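Local coordinates for protein DNA polymerase (Pyrobaculum calidifontis, PDB 5MDN) that probably catalyses template-directed DNA synthesis, adding deoxyribonucleotides from their triphosphates to a growing strand with release of diphosphate, as a family B DNA polymerase, at residues Leu417-Ser422 with Asp573-Tyr578; Ala403-Pro408 with Ile541-Val546. All blocks are in the same frame, centred on the assembly; numbering follows the deposited sequence.

Contact 1: residues Leu417-Ser422 with Asp573-Tyr578; sequences LVLDFS and DRLVKY
Leu-419 sets its forked end against two neighbouring residues of the helix Asp-573-Tyr-578, one methyl for each. Its CD1 lies 4.2 Å from CD2 of Leu-575, and its CD2 lies at the same 4.2 Å from CG2 of Val-576. Both meetings are apolar and only of van der Waals kind, and the side chains cross obliquely. The backbones stay well apart, with 8.7 Å between CA of Leu-419 and CA of Val-576, so the gap is bridged by side chains alone. The CB of Leu-419 already faces the helix, and with CG anti to the carbonyl carbon (chi1 -62°) the fork ends on it.

The two approaches are equal in distance and differ in burial. Leu-419 and Leu-575 are both buried: Leu-419 also rests on Leu-564, Val-566, Val-589 and Ile-587, while Leu-575 packs against helix 528-551 as well. The other side is looser: Val-576 is partly exposed, and the next residue, Lys-577, is exposed. The buried area, 93 Å² summed over both segments, shows how narrow the join is.

At the end of the strand, Asp-420 opens an Asx turn. Its OD1 accepts from OG of Ser-422 at 2.9 Å through the syn lone pair, and from N of Ser-422 at 3.1 Å, the latter donor standing 55° out of the carboxylate plane. The two bonds tie the carboxylate to the loop that follows.

Backbone bonds to Leu-564 and Val-566 on one flank and to Lys-588 and Asp-590 on the other place Leu-417-Asp-420 inside an antiparallel sheet. A helix laid on such a sheet, with the strand running into an Asp-Phe-Ser sequence, is the arrangement of the palm domain and its motif A in family B polymerases.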
loop_
_atom_site.group_PDB
_atom_site.type_symbol
_atom_site.label_atom_id
_atom_site.label_comp_id
_atom_site.label_asym_id
_atom_site.label_seq_id
_atom_site.Cartn_x
_atom_site.Cartn_y
_atom_site.Cartn_z
ATOM N N LEU A 417 24.166 -7.839 10.461
ATOM C CA LEU A 417 22.900 -8.556 10.450
ATOM C C LEU A 417 21.821 -7.702 11.102
ATOM O O LEU A 417 22.046 -7.097 12.158
ATOM C CB LEU A 417 23.011 -9.897 11.185
ATOM C CG LEU A 417 24.007 -10.926 10.648
ATOM C CD1 LEU A 417 23.888 -12.229 11.425
ATOM C CD2 LEU A 417 23.777 -11.163 9.167
ATOM N N VAL A 418 20.651 -7.656 10.472
ATOM C CA VAL A 418 19.483 -6.973 11.016
ATOM C C VAL A 418 18.532 -8.026 11.570
ATOM O O VAL A 418 18.059 -8.899 10.832
ATOM C CB VAL A 418 18.793 -6.106 9.953
ATOM C CG1 VAL A 418 17.555 -5.442 10.537
ATOM C CG2 VAL A 418 19.761 -5.064 9.417
ATOM N N LEU A 419 18.247 -7.944 12.865
ATOM C CA LEU A 419 17.382 -8.903 13.538
ATOM C C LEU A 419 15.982 -8.318 13.670
ATOM O O LEU A 419 15.816 -7.192 14.149
ATOM C CB LEU A 419 17.942 -9.271 14.913
ATOM C CG LEU A 419 19.312 -9.957 14.903
ATOM C CD1 LEU A 419 19.905 -10.034 16.302
ATOM C CD2 LEU A 419 19.212 -11.341 14.283
ATOM N N ASP A 420 14.983 -9.089 13.249
ATOM C CA ASP A 420 13.595 -8.643 13.248
ATOM C C ASP A 420 12.973 -8.899 14.617
ATOM O O ASP A 420 12.961 -10.037 15.095
ATOM C CB ASP A 420 12.803 -9.360 12.154
ATOM C CG ASP A 420 11.468 -8.698 11.871
ATOM O OD1 ASP A 420 11.148 -7.689 12.533
ATOM O OD2 ASP A 420 10.735 -9.195 10.990
ATOM N N PHE A 421 12.459 -7.838 15.242
ATOM C CA PHE A 421 11.799 -7.921 16.539
ATOM C C PHE A 421 10.303 -7.631 16.455
ATOM O O PHE A 421 9.689 -7.270 17.463
ATOM C CB PHE A 421 12.464 -6.968 17.534
ATOM C CG PHE A 421 13.623 -7.571 18.275
ATOM C CD1 PHE A 421 14.889 -7.579 17.718
ATOM C CD2 PHE A 421 13.449 -8.114 19.538
ATOM C CE1 PHE A 421 15.959 -8.125 18.398
ATOM C CE2 PHE A 421 14.516 -8.662 20.224
ATOM C CZ PHE A 421 15.773 -8.667 19.652
ATOM N N SER A 422 9.705 -7.760 15.266
ATOM C CA SER A 422 8.313 -7.350 15.090
ATOM C C SER A 422 7.340 -8.264 15.828
ATOM O O SER A 422 6.286 -7.803 16.279
ATOM C CB SER A 422 7.968 -7.303 13.603
ATOM O OG SER A 422 8.677 -6.265 12.947
ATOM N N ASP A 573 23.673 -16.772 16.909
ATOM C CA ASP A 573 22.771 -17.906 17.086
ATOM C C ASP A 573 22.415 -18.112 18.552
ATOM O O ASP A 573 21.306 -18.558 18.869
ATOM C CB ASP A 573 23.415 -19.172 16.522
ATOM C CG ASP A 573 23.773 -19.040 15.055
ATOM O OD1 ASP A 573 22.962 -18.463 14.300
ATOM O OD2 ASP A 573 24.860 -19.514 14.659
ATOM N N ARG A 574 23.341 -17.794 19.456
ATOM C CA ARG A 574 23.059 -17.885 20.883
ATOM C C ARG A 574 22.209 -16.717 21.365
ATOM O O ARG A 574 21.385 -16.887 22.269
ATOM C CB ARG A 574 24.375 -17.944 21.660
ATOM C CG ARG A 574 25.256 -19.116 21.256
ATOM C CD ARG A 574 26.413 -19.325 22.212
ATOM N NE ARG A 574 27.544 -19.944 21.526
ATOM C CZ ARG A 574 28.544 -19.263 20.974
ATOM N NH1 ARG A 574 28.559 -17.939 21.035
ATOM N NH2 ARG A 574 29.531 -19.903 20.361
ATOM N N LEU A 575 22.401 -15.530 20.784
ATOM C CA LEU A 575 21.543 -14.397 21.115
ATOM C C LEU A 575 20.105 -14.644 20.673
ATOM O O LEU A 575 19.161 -14.317 21.399
ATOM C CB LEU A 575 22.086 -13.119 20.476
ATOM C CG LEU A 575 21.239 -11.861 20.686
ATOM C CD1 LEU A 575 21.083 -11.566 22.171
ATOM C CD2 LEU A 575 21.838 -10.669 19.956
ATOM N N VAL A 576 19.921 -15.224 19.485
ATOM C CA VAL A 576 18.575 -15.515 19.002
ATOM C C VAL A 576 17.932 -16.611 19.842
ATOM O O VAL A 576 16.766 -16.509 20.240
ATOM C CB VAL A 576 18.614 -15.899 17.511
ATOM C CG1 VAL A 576 17.241 -16.354 17.038
ATOM C CG2 VAL A 576 19.112 -14.732 16.675
ATOM N N LYS A 577 18.684 -17.677 20.122
ATOM C CA LYS A 577 18.163 -18.750 20.961
ATOM C C LYS A 577 17.903 -18.269 22.383
ATOM O O LYS A 577 17.035 -18.818 23.073
ATOM C CB LYS A 577 19.130 -19.935 20.936
ATOM C CG LYS A 577 18.498 -21.266 21.307
ATOM C CD LYS A 577 19.443 -22.418 20.993
ATOM C CE LYS A 577 18.761 -23.762 21.186
ATOM N NZ LYS A 577 19.463 -24.842 20.437
ATOM N N TYR A 578 18.646 -17.257 22.840
ATOM C CA TYR A 578 18.389 -16.665 24.151
ATOM C C TYR A 578 17.014 -16.008 24.196
ATOM O O TYR A 578 16.234 -16.243 25.124
ATOM C CB TYR A 578 19.487 -15.654 24.490
ATOM C CG TYR A 578 19.173 -14.741 25.656
ATOM C CD1 TYR A 578 19.320 -15.175 26.968
ATOM C CD2 TYR A 578 18.754 -13.434 25.443
ATOM C CE1 TYR A 578 19.039 -14.338 28.035
ATOM C CE2 TYR A 578 18.475 -12.591 26.500
ATOM C CZ TYR A 578 18.619 -13.046 27.795
ATOM O OH TYR A 578 18.340 -12.207 28.850
#

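Contact 2: residues Ala403-Pro408 with Ile541-Val546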
loop_
_atom_site.group_PDB
_atom_site.type_symbol
_atom_site.label_atom_id
_atom_site.label_comp_id
_atom_site.label_asym_id
_atom_site.label_seq_id
_atom_site.Cartn_x
_atom_site.Cartn_y
_atom_site.Cartn_z
ATOM N N ALA A 403 10.510 4.218 17.437
ATOM C CA ALA A 403 11.118 4.870 18.594
ATOM C C ALA A 403 12.532 4.341 18.817
ATOM O O ALA A 403 12.725 3.141 19.045
ATOM C CB ALA A 403 10.262 4.649 19.840
ATOM N N ILE A 404 13.518 5.238 18.749
ATOM C CA ILE A 404 14.920 4.853 18.866
ATOM C C ILE A 404 15.237 4.435 20.297
ATOM O O ILE A 404 14.772 5.054 21.264
ATOM C CB ILE A 404 15.825 6.014 18.415
ATOM C CG1 ILE A 404 15.509 6.402 16.970
ATOM C CG2 ILE A 404 17.296 5.645 18.556
ATOM C CD1 ILE A 404 15.864 5.335 15.963
ATOM N N VAL A 405 16.035 3.377 20.438
ATOM C CA VAL A 405 16.520 2.911 21.732
ATOM C C VAL A 405 18.029 3.105 21.864
ATOM O O VAL A 405 18.507 3.653 22.858
ATOM C CB VAL A 405 16.127 1.435 21.971
ATOM C CG1 VAL A 405 16.750 0.919 23.259
ATOM C CG2 VAL A 405 14.616 1.287 22.004
ATOM N N LEU A 406 18.793 2.657 20.868
ATOM C CA LEU A 406 20.244 2.820 20.841
ATOM C C LEU A 406 20.602 3.634 19.604
ATOM O O LEU A 406 20.483 3.141 18.477
ATOM C CB LEU A 406 20.946 1.459 20.840
ATOM C CG LEU A 406 22.448 1.370 21.143
ATOM C CD1 LEU A 406 22.805 -0.042 21.577
ATOM C CD2 LEU A 406 23.304 1.774 19.947
ATOM N N GLU A 407 21.038 4.873 19.812
ATOM C CA GLU A 407 21.408 5.717 18.686
ATOM C C GLU A 407 22.718 5.230 18.070
ATOM O O GLU A 407 23.668 4.914 18.793
ATOM C CB GLU A 407 21.537 7.180 19.111
ATOM C CG GLU A 407 20.212 7.836 19.473
ATOM C CD GLU A 407 20.331 9.340 19.625
ATOM O OE1 GLU A 407 21.194 9.938 18.946
ATOM O OE2 GLU A 407 19.558 9.924 20.413
ATOM N N PRO A 408 22.799 5.162 16.746
ATOM C CA PRO A 408 24.027 4.703 16.094
ATOM C C PRO A 408 25.044 5.823 15.927
ATOM O O PRO A 408 24.736 7.013 16.032
ATOM C CB PRO A 408 23.529 4.212 14.732
ATOM C CG PRO A 408 22.367 5.109 14.438
ATOM C CD PRO A 408 21.735 5.460 15.771
ATOM N N ILE A 541 12.645 -4.964 27.697
ATOM C CA ILE A 541 13.297 -6.221 27.334
ATOM C C ILE A 541 14.253 -6.068 26.161
ATOM O O ILE A 541 15.068 -6.974 25.922
ATOM C CB ILE A 541 12.285 -7.343 27.014
ATOM C CG1 ILE A 541 11.819 -7.272 25.558
ATOM C CG2 ILE A 541 11.104 -7.283 27.976
ATOM C CD1 ILE A 541 10.546 -6.502 25.365
ATOM N N LEU A 542 14.192 -4.957 25.424
ATOM C CA LEU A 542 15.243 -4.669 24.454
ATOM C C LEU A 542 16.554 -4.344 25.158
ATOM O O LEU A 542 17.614 -4.859 24.785
ATOM C CB LEU A 542 14.824 -3.519 23.538
ATOM C CG LEU A 542 13.951 -3.860 22.333
ATOM C CD1 LEU A 542 13.574 -2.592 21.585
ATOM C CD2 LEU A 542 14.665 -4.835 21.410
ATOM N N LEU A 543 16.498 -3.488 26.184
ATOM C CA LEU A 543 17.685 -3.205 26.988
ATOM C C LEU A 543 18.255 -4.473 27.609
ATOM O O LEU A 543 19.469 -4.568 27.827
ATOM C CB LEU A 543 17.356 -2.178 28.071
ATOM C CG LEU A 543 17.520 -0.699 27.712
ATOM C CD1 LEU A 543 16.441 -0.223 26.756
ATOM C CD2 LEU A 543 17.524 0.153 28.976
ATOM N N ASP A 544 17.399 -5.449 27.918
ATOM C CA ASP A 544 17.889 -6.732 28.407
ATOM C C ASP A 544 18.661 -7.474 27.322
ATOM O O ASP A 544 19.715 -8.062 27.593
ATOM C CB ASP A 544 16.721 -7.577 28.921
ATOM C CG ASP A 544 17.151 -8.963 29.374
ATOM O OD1 ASP A 544 17.381 -9.833 28.508
ATOM O OD2 ASP A 544 17.265 -9.181 30.599
ATOM N N VAL A 545 18.148 -7.464 26.088
ATOM C CA VAL A 545 18.785 -8.221 25.016
ATOM C C VAL A 545 20.066 -7.540 24.542
ATOM O O VAL A 545 21.000 -8.214 24.088
ATOM C CB VAL A 545 17.782 -8.432 23.865
ATOM C CG1 VAL A 545 18.438 -9.123 22.680
ATOM C CG2 VAL A 545 16.591 -9.243 24.346
ATOM N N VAL A 546 20.161 -6.213 24.666
ATOM C CA VAL A 546 21.417 -5.547 24.327
ATOM C C VAL A 546 22.465 -5.807 25.405
ATOM O O VAL A 546 23.654 -5.970 25.105
ATOM C CB VAL A 546 21.202 -4.040 24.074
ATOM C CG1 VAL A 546 20.063 -3.819 23.087
ATOM C CG2 VAL A 546 20.963 -3.269 25.365
#
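A classic beta bulge in strand 404-406, an outermost strand of an antiparallel sheet, supplies the valine that meets helix 528-551. Val-405 and Leu-406 both face Gly-559 and both form backbone hydrogen bonds with it; the helix-like backbone of Val-405 (psi -50°) is the local sign of the bulge. Val-405 then divides its two methyls between consecutive helix residues. CG1 lies 3.7 Å from CD1 of Leu-543, and CG2 lies 4.0 Å from CD1 of Leu-542. CG1 is trans to the backbone nitrogen (chi1 175°), which leaves CG2 beside that nitrogen and spreads the pair over the helix surface.

The sheet belongs to the palm of the family B polymerase fold, where helix 528-551 packs over one of its faces. The two leucines come to the valine differently. Leu-542 starts out facing the strand and is buried. Leu-543 sets off obliquely and is exposed, yet its CD1 bends back to the valine, so this end of the contact borders solvent.

Leu-406 and Val-546 extend the apolar surface more loosely: both CB atoms face across, but CD1 of Leu-406 stays 4.9 Å from CG1 of Val-546. Between the backbones, CA of Val-405 and CA of Leu-543 are 8.1 Å apart.

In the fold
Contacts 1 and 2 lie about 13 Å apart, centre to centre, and reach the same five-stranded antiparallel sheet: 404-406 is an edge strand, 416-420 an inner one, with 556-560 and 563-567 between them. Along the chain the order is 403-408, 417-422, 541-546, 573-578, so the contacts interlock. Their helices also meet directly: OH of Tyr-578 is 2.6 Å from OD1 of Asp-544, a probable hydrogen bond, and CD1 of Leu-575 is 3.6 Å from CG1 of Val-545. Phe-421 packs on Leu-542 and Val-545. Two adjoining helices thus back one palm sheet, away from the bound magnesium ions.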